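Long-range contacts in similarities with probable monooxygenase (Photorhabdus luminescens, PDB 4HB9), which binds flavin-adenine dinucleotide and probably acts as a flavin-dependent monooxygenase of the aromatic ring hydroxylase type: residues R79-R84 with T208-V213; V157-D162 with T312-G317. All blocks are in the same frame, centred on the assembly; numbering follows the deposited sequence.

Interaction 1: residues R79-R84 with T208-V213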
loop_
_atom_site.group_PDB
_atom_site.type_symbol
_atom_site.label_atom_id
_atom_site.label_comp_id
_atom_site.label_asym_id
_atom_site.label_seq_id
_atom_site.Cartn_x
_atom_site.Cartn_y
_atom_site.Cartn_z
ATOM N N ARG A 79 22.060 -3.058 3.866
ATOM C CA ARG A 79 23.130 -3.114 4.854
ATOM C C ARG A 79 22.585 -3.235 6.275
ATOM O O ARG A 79 21.472 -2.780 6.577
ATOM C CB ARG A 79 23.993 -1.859 4.736
ATOM C CG ARG A 79 24.826 -1.840 3.459
ATOM C CD ARG A 79 25.552 -0.527 3.238
ATOM N NE ARG A 79 24.612 0.591 3.203
ATOM C CZ ARG A 79 24.638 1.596 2.328
ATOM N NH1 ARG A 79 25.561 1.662 1.369
ATOM N NH2 ARG A 79 23.711 2.547 2.405
ATOM N N PHE A 80 23.372 -3.856 7.144
ATOM C CA PHE A 80 22.962 -4.084 8.517
ATOM C C PHE A 80 24.036 -3.543 9.434
ATOM O O PHE A 80 25.226 -3.848 9.259
ATOM C CB PHE A 80 22.714 -5.574 8.773
ATOM C CG PHE A 80 21.494 -6.108 8.066
ATOM C CD1 PHE A 80 20.297 -6.276 8.744
ATOM C CD2 PHE A 80 21.543 -6.419 6.715
ATOM C CE1 PHE A 80 19.167 -6.755 8.086
ATOM C CE2 PHE A 80 20.422 -6.884 6.047
ATOM C CZ PHE A 80 19.232 -7.059 6.733
ATOM N N TYR A 81 23.628 -2.716 10.396
ATOM C CA TYR A 81 24.561 -2.154 11.366
ATOM C C TYR A 81 24.056 -2.405 12.754
ATOM O O TYR A 81 22.858 -2.569 12.958
ATOM C CB TYR A 81 24.677 -0.640 11.196
ATOM C CG TYR A 81 25.186 -0.161 9.872
ATOM C CD1 TYR A 81 26.527 0.183 9.699
ATOM C CD2 TYR A 81 24.328 -0.019 8.797
ATOM C CE1 TYR A 81 26.994 0.638 8.478
ATOM C CE2 TYR A 81 24.780 0.424 7.572
ATOM C CZ TYR A 81 26.112 0.753 7.421
ATOM O OH TYR A 81 26.536 1.205 6.196
ATOM N N ASN A 82 24.952 -2.366 13.730
ATOM C CA ASN A 82 24.506 -2.229 15.099
ATOM C C ASN A 82 24.193 -0.767 15.373
ATOM O O ASN A 82 24.165 0.054 14.457
ATOM C CB ASN A 82 25.497 -2.832 16.103
ATOM C CG ASN A 82 26.748 -1.986 16.305
ATOM O OD1 ASN A 82 26.968 -0.944 15.656
ATOM N ND2 ASN A 82 27.603 -2.459 17.218
ATOM N N GLU A 83 23.909 -0.435 16.611
ATOM C CA GLU A 83 23.489 0.924 16.915
ATOM C C GLU A 83 24.679 1.882 17.145
ATOM O O GLU A 83 24.486 3.039 17.481
ATOM C CB GLU A 83 22.540 0.919 18.101
ATOM C CG GLU A 83 23.179 0.820 19.477
ATOM C CD GLU A 83 23.722 -0.557 19.843
ATOM O OE1 GLU A 83 23.858 -1.473 18.994
ATOM O OE2 GLU A 83 24.060 -0.708 21.025
ATOM N N ARG A 84 25.901 1.389 16.982
ATOM C CA ARG A 84 27.101 2.210 17.178
ATOM C C ARG A 84 27.866 2.275 15.852
ATOM O O ARG A 84 29.085 2.318 15.840
ATOM C CB ARG A 84 27.977 1.638 18.305
ATOM C CG ARG A 84 27.305 1.527 19.668
ATOM C CD ARG A 84 27.232 2.850 20.423
ATOM N NE ARG A 84 28.533 3.282 20.943
ATOM C CZ ARG A 84 28.736 4.337 21.745
ATOM N NH1 ARG A 84 27.730 5.093 22.179
ATOM N NH2 ARG A 84 29.963 4.627 22.139
ATOM N N THR A 208 20.743 2.696 -0.980
ATOM C CA THR A 208 20.719 1.359 -0.401
ATOM C C THR A 208 20.090 1.438 0.987
ATOM O O THR A 208 20.503 2.269 1.801
ATOM C CB THR A 208 22.129 0.732 -0.329
ATOM O OG1 THR A 208 22.624 0.541 -1.657
ATOM C CG2 THR A 208 22.093 -0.628 0.354
ATOM N N PRO A 209 19.092 0.584 1.258
ATOM C CA PRO A 209 18.473 0.607 2.592
ATOM C C PRO A 209 19.397 0.101 3.706
ATOM O O PRO A 209 20.286 -0.739 3.474
ATOM C CB PRO A 209 17.247 -0.302 2.446
ATOM C CG PRO A 209 17.490 -1.139 1.238
ATOM C CD PRO A 209 18.417 -0.358 0.343
ATOM N N ASN A 210 19.181 0.631 4.907
ATOM C CA ASN A 210 19.972 0.279 6.076
ATOM C C ASN A 210 19.059 -0.197 7.183
ATOM O O ASN A 210 17.965 0.345 7.372
ATOM C CB ASN A 210 20.767 1.476 6.596
ATOM C CG ASN A 210 21.610 2.147 5.517
ATOM O OD1 ASN A 210 22.563 1.583 5.031
ATOM N ND2 ASN A 210 21.239 3.347 5.138
ATOM N N SER A 211 19.528 -1.194 7.923
ATOM C CA SER A 211 18.875 -1.629 9.141
ATOM C C SER A 211 19.785 -1.474 10.338
ATOM O O SER A 211 20.936 -1.885 10.280
ATOM C CB SER A 211 18.471 -3.081 8.993
ATOM O OG SER A 211 17.233 -3.150 8.314
ATOM N N ILE A 212 19.267 -0.879 11.414
ATOM C CA ILE A 212 19.999 -0.722 12.633
ATOM C C ILE A 212 19.484 -1.759 13.587
ATOM O O ILE A 212 18.283 -1.775 13.913
ATOM C CB ILE A 212 19.806 0.663 13.253
ATOM C CG1 ILE A 212 20.099 1.771 12.233
ATOM C CG2 ILE A 212 20.630 0.797 14.518
ATOM C CD1 ILE A 212 21.405 1.684 11.486
ATOM N N VAL A 213 20.394 -2.620 14.031
ATOM C CA VAL A 213 20.052 -3.727 14.917
ATOM C C VAL A 213 20.686 -3.517 16.276
ATOM O O VAL A 213 21.870 -3.828 16.460
ATOM C CB VAL A 213 20.519 -5.084 14.359
ATOM C CG1 VAL A 213 19.942 -6.218 15.205
ATOM C CG2 VAL A 213 20.081 -5.251 12.919
#
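R79 and N210 lie side by side on one face of the sheet, and the arginine grips the amide oxygen side-on with two nitrogens. R79 NE donates to N210 OD1 at 2.9 Å, nearly along the C=O axis, while R79 NH2 reaches the same OD1 at 3.0 Å from a more bent approach. With the guanidinium and amide planes only 9° apart, the two groups form one almost flat layer. The bend of the arginine chain at chi3 (-57°) carries the guanidinium alongside the amide, and T208 CB, from the loop before the strand, sits over one face near its rim, 3.6 Å from R79 NH2. Y81 stands beside this pair with its ring plane 63° from the amide plane; N210 OD1 lies at the ring edge, 3.6 Å from Y81 CE2, and Y81 CB meets I212 CD1. On the other face of the sheet F80 covers the small side chain of S211, CD1 to CB 3.7 Å.

Underneath runs a parallel pairing of strands 79-81 and 210-212, the one parallel step in an otherwise antiparallel seven-stranded sheet. Four backbone bonds hold it, from R79 N to P209 O at one end to V213 N to Y81 O at the other.

Further out, D206 forms a salt bridge with R79 NH1, and N203 receives N210 ND2 through its backbone oxygen and bonds Y81 OH through its side chain, so the amide and the phenol are both fixed. Where the strand gives way to a turn, N82 OD1 accepts from R84 N in an Asx turn and also from R86 N.

Interaction 2: residues V157-D162 with T312-G317. With FAD (flavin-adenine dinucleotide), chain B.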
loop_
_atom_site.group_PDB
_atom_site.type_symbol
_atom_site.label_atom_id
_atom_site.label_comp_id
_atom_site.label_asym_id
_atom_site.label_seq_id
_atom_site.Cartn_x
_atom_site.Cartn_y
_atom_site.Cartn_z
ATOM N N VAL A 157 -20.784 -7.990 -11.880
ATOM C CA VAL A 157 -19.681 -8.474 -11.064
ATOM C C VAL A 157 -19.315 -7.322 -10.142
ATOM O O VAL A 157 -19.250 -6.168 -10.578
ATOM C CB VAL A 157 -18.455 -8.841 -11.919
ATOM C CG1 VAL A 157 -17.223 -9.129 -11.052
ATOM C CG2 VAL A 157 -18.747 -10.037 -12.806
ATOM N N LEU A 158 -19.099 -7.612 -8.868
ATOM C CA LEU A 158 -18.726 -6.566 -7.914
ATOM C C LEU A 158 -17.352 -6.875 -7.377
ATOM O O LEU A 158 -17.110 -7.963 -6.854
ATOM C CB LEU A 158 -19.709 -6.483 -6.748
ATOM C CG LEU A 158 -19.422 -5.442 -5.658
ATOM C CD1 LEU A 158 -19.497 -4.021 -6.192
ATOM C CD2 LEU A 158 -20.406 -5.619 -4.505
ATOM N N VAL A 159 -16.447 -5.903 -7.483
ATOM C CA VAL A 159 -15.108 -6.103 -6.946
ATOM C C VAL A 159 -14.847 -5.102 -5.833
ATOM O O VAL A 159 -14.912 -3.896 -6.058
ATOM C CB VAL A 159 -14.016 -5.927 -8.024
ATOM C CG1 VAL A 159 -12.660 -6.206 -7.412
ATOM C CG2 VAL A 159 -14.258 -6.834 -9.198
ATOM N N GLY A 160 -14.557 -5.612 -4.637
ATOM C CA GLY A 160 -14.196 -4.775 -3.506
ATOM C C GLY A 160 -12.708 -4.506 -3.582
ATOM O O GLY A 160 -11.901 -5.391 -3.311
ATOM N N ALA A 161 -12.362 -3.290 -4.008
ATOM C CA ALA A 161 -10.978 -2.791 -4.000
ATOM C C ALA A 161 -10.899 -1.605 -3.049
ATOM O O ALA A 161 -10.246 -0.582 -3.330
ATOM C CB ALA A 161 -10.558 -2.409 -5.408
ATOM N N ASP A 162 -11.585 -1.751 -1.911
ATOM C CA ASP A 162 -11.884 -0.608 -1.046
ATOM C C ASP A 162 -11.034 -0.522 0.218
ATOM O O ASP A 162 -11.420 0.141 1.191
ATOM C CB ASP A 162 -13.398 -0.512 -0.748
ATOM C CG ASP A 162 -14.024 -1.839 -0.251
ATOM O OD1 ASP A 162 -13.510 -2.957 -0.541
ATOM O OD2 ASP A 162 -15.078 -1.724 0.433
ATOM N N THR A 312 -20.189 -13.940 -7.885
ATOM C CA THR A 312 -19.945 -12.749 -8.685
ATOM C C THR A 312 -19.495 -11.541 -7.853
ATOM O O THR A 312 -19.300 -10.466 -8.395
ATOM C CB THR A 312 -21.198 -12.404 -9.498
ATOM O OG1 THR A 312 -22.290 -12.190 -8.610
ATOM C CG2 THR A 312 -21.528 -13.540 -10.468
ATOM N N VAL A 313 -19.317 -11.712 -6.547
ATOM C CA VAL A 313 -18.658 -10.701 -5.690
ATOM C C VAL A 313 -17.276 -11.250 -5.392
ATOM O O VAL A 313 -17.117 -12.450 -5.005
ATOM C CB VAL A 313 -19.390 -10.504 -4.337
ATOM C CG1 VAL A 313 -18.657 -9.516 -3.445
ATOM C CG2 VAL A 313 -20.830 -10.049 -4.536
ATOM N N THR A 314 -16.257 -10.403 -5.559
ATOM C CA THR A 314 -14.916 -10.776 -5.154
ATOM C C THR A 314 -14.150 -9.560 -4.591
ATOM O O THR A 314 -14.706 -8.493 -4.445
ATOM C CB THR A 314 -14.156 -11.507 -6.282
ATOM O OG1 THR A 314 -12.994 -12.130 -5.757
ATOM C CG2 THR A 314 -13.751 -10.620 -7.406
ATOM N N LEU A 315 -12.894 -9.768 -4.223
ATOM C CA LEU A 315 -12.108 -8.728 -3.537
ATOM C C LEU A 315 -10.732 -8.634 -4.123
ATOM O O LEU A 315 -10.247 -9.627 -4.680
ATOM C CB LEU A 315 -11.966 -9.066 -2.050
ATOM C CG LEU A 315 -13.289 -9.166 -1.289
ATOM C CD1 LEU A 315 -13.067 -9.836 0.057
ATOM C CD2 LEU A 315 -13.974 -7.831 -1.132
ATOM N N LEU A 316 -10.086 -7.466 -3.964
ATOM C CA LEU A 316 -8.666 -7.365 -4.274
ATOM C C LEU A 316 -7.944 -6.352 -3.404
ATOM O O LEU A 316 -8.562 -5.592 -2.700
ATOM C CB LEU A 316 -8.384 -7.123 -5.764
ATOM C CG LEU A 316 -8.624 -5.830 -6.501
ATOM C CD1 LEU A 316 -7.656 -4.703 -6.124
ATOM C CD2 LEU A 316 -8.473 -6.135 -7.984
ATOM N N GLY A 317 -6.625 -6.417 -3.421
ATOM C CA GLY A 317 -5.806 -5.478 -2.673
ATOM C C GLY A 317 -5.886 -5.670 -1.176
ATOM O O GLY A 317 -6.063 -6.798 -0.695
HETATM P PA FAD B . -6.120 1.782 -1.495
HETATM O O1A FAD B . -5.033 2.158 -2.466
HETATM O O2A FAD B . -6.158 2.164 -0.054
HETATM O O5B FAD B . -7.523 2.181 -2.154
HETATM C C5B FAD B . -8.757 1.979 -1.491
HETATM C C4B FAD B . -9.717 2.956 -2.139
HETATM O O4B FAD B . -11.058 2.618 -1.739
HETATM C C3B FAD B . -9.464 4.424 -1.740
HETATM O O3B FAD B . -9.497 5.290 -2.876
HETATM C C2B FAD B . -10.607 4.696 -0.783
HETATM O O2B FAD B . -11.025 6.046 -0.704
HETATM C C1B FAD B . -11.713 3.816 -1.384
HETATM N N9A FAD B . -12.803 3.446 -0.479
HETATM C C8A FAD B . -12.703 2.973 0.792
HETATM N N7A FAD B . -13.933 2.667 1.297
HETATM C C5A FAD B . -14.822 2.962 0.325
HETATM C C6A FAD B . -16.292 2.886 0.220
HETATM N N6A FAD B . -16.970 2.446 1.306
HETATM N N1A FAD B . -16.876 3.289 -0.927
HETATM C C2A FAD B . -16.141 3.709 -1.982
HETATM N N3A FAD B . -14.797 3.805 -1.967
HETATM C C4A FAD B . -14.093 3.445 -0.844
HETATM N N1 FAD B . 3.144 -0.739 -0.840
HETATM C C2 FAD B . 4.146 -1.200 -1.623
HETATM O O2 FAD B . 3.973 -2.201 -2.402
HETATM N N3 FAD B . 5.350 -0.599 -1.601
HETATM C C4 FAD B . 5.677 0.422 -0.804
HETATM O O4 FAD B . 6.834 0.918 -0.843
HETATM C C4X FAD B . 4.655 0.950 0.106
HETATM N N5 FAD B . 4.894 1.999 0.944
HETATM C C5X FAD B . 3.914 2.437 1.767
HETATM C C6 FAD B . 4.149 3.490 2.645
HETATM C C7 FAD B . 3.150 3.965 3.498
HETATM C C7M FAD B . 3.406 5.114 4.454
HETATM C C8 FAD B . 1.820 3.332 3.481
HETATM C C8M FAD B . 0.713 3.832 4.383
HETATM C C9 FAD B . 1.578 2.279 2.604
HETATM C C9A FAD B . 2.564 1.798 1.742
HETATM N N10 FAD B . 2.312 0.726 0.857
HETATM C C10 FAD B . 3.336 0.273 0.033
HETATM C "C1'" FAD B . 1.015 0.019 0.818
HETATM C "C2'" FAD B . 0.079 0.540 -0.270
HETATM O "O2'" FAD B . -0.032 1.952 -0.215
HETATM C "C3'" FAD B . -1.301 -0.085 -0.075
HETATM O "O3'" FAD B . -1.137 -1.471 0.222
HETATM C "C4'" FAD B . -2.134 0.055 -1.341
HETATM O "O4'" FAD B . -2.645 1.375 -1.376
HETATM C "C5'" FAD B . -3.294 -0.917 -1.381
HETATM O "O5'" FAD B . -3.986 -0.689 -2.591
HETATM P P FAD B . -5.588 -0.845 -2.575
HETATM O O1P FAD B . -6.012 -0.441 -3.967
HETATM O O2P FAD B . -5.939 -2.202 -2.026
HETATM O O3P FAD B . -6.186 0.178 -1.492
#
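V159 and L316 meet obliquely on one face of a parallel strand pair, V159 CG1 resting 4.2 Å from L316 CG. The leucine branches are brought there by a chi1 of 73°, which sets CG between the backbone N and the carbonyl carbon; from this position CD1 also reaches A161 CB at 3.8 Å. Branched aliphatic groups, with alanine where space is short, suit this buried layer, which Y362 of helix 355-386 covers at L316. T314 shares the face with V159, and its hydroxyl is satisfied by E363 of the same helix.

The opposite face carries L158 and V313, touching loosely through CB and CG2, and then L315 beside G160. The missing side chain of G160 makes room for L315 CD2, which lies 3.9 Å from the glycine CA. Of the backbone bonds, the last runs from L316 N to G160 O at 2.8 Å.

Past the strand ends both segments reach the cofactor. D162 O lies 3.1 Å from FAD C8A of the adenine, and G317 CA sits 3.3 Å from FAD O2P; glycine, with no side chain to meet the phosphate and at ease with a positive phi, suits this place. G317 is also the N-cap of helix 318-321, whose D318 N bonds FAD. Strand ends that deliver loops to a dinucleotide are characteristic of the Rossmann-like FAD-binding fold, here with 157-160 and the outermost strand 313-315 as neighbours in its parallel sheet.

From the N terminus, the chain first lays down strand 3-7, helix 11-22 and strand 26-30 of the nucleotide-binding part, then reaches 79-84. By strand 126-127 it is back in the parallel sheet, and 157-162 then lies beside strand 3-7, before the chain leaves again for 208-213, where interaction 1 closes a loop with 123 intervening residues. Only later does 312-317 come back to close interaction 2, across 149 residues. The two loops therefore cross, since their segments alternate along the sequence. Interaction 1 joins strands of the mixed sheet, and interaction 2 adds the outermost strand 313-315 to 157-160 in the parallel sheet; their centres are 40 Å apart, without touching.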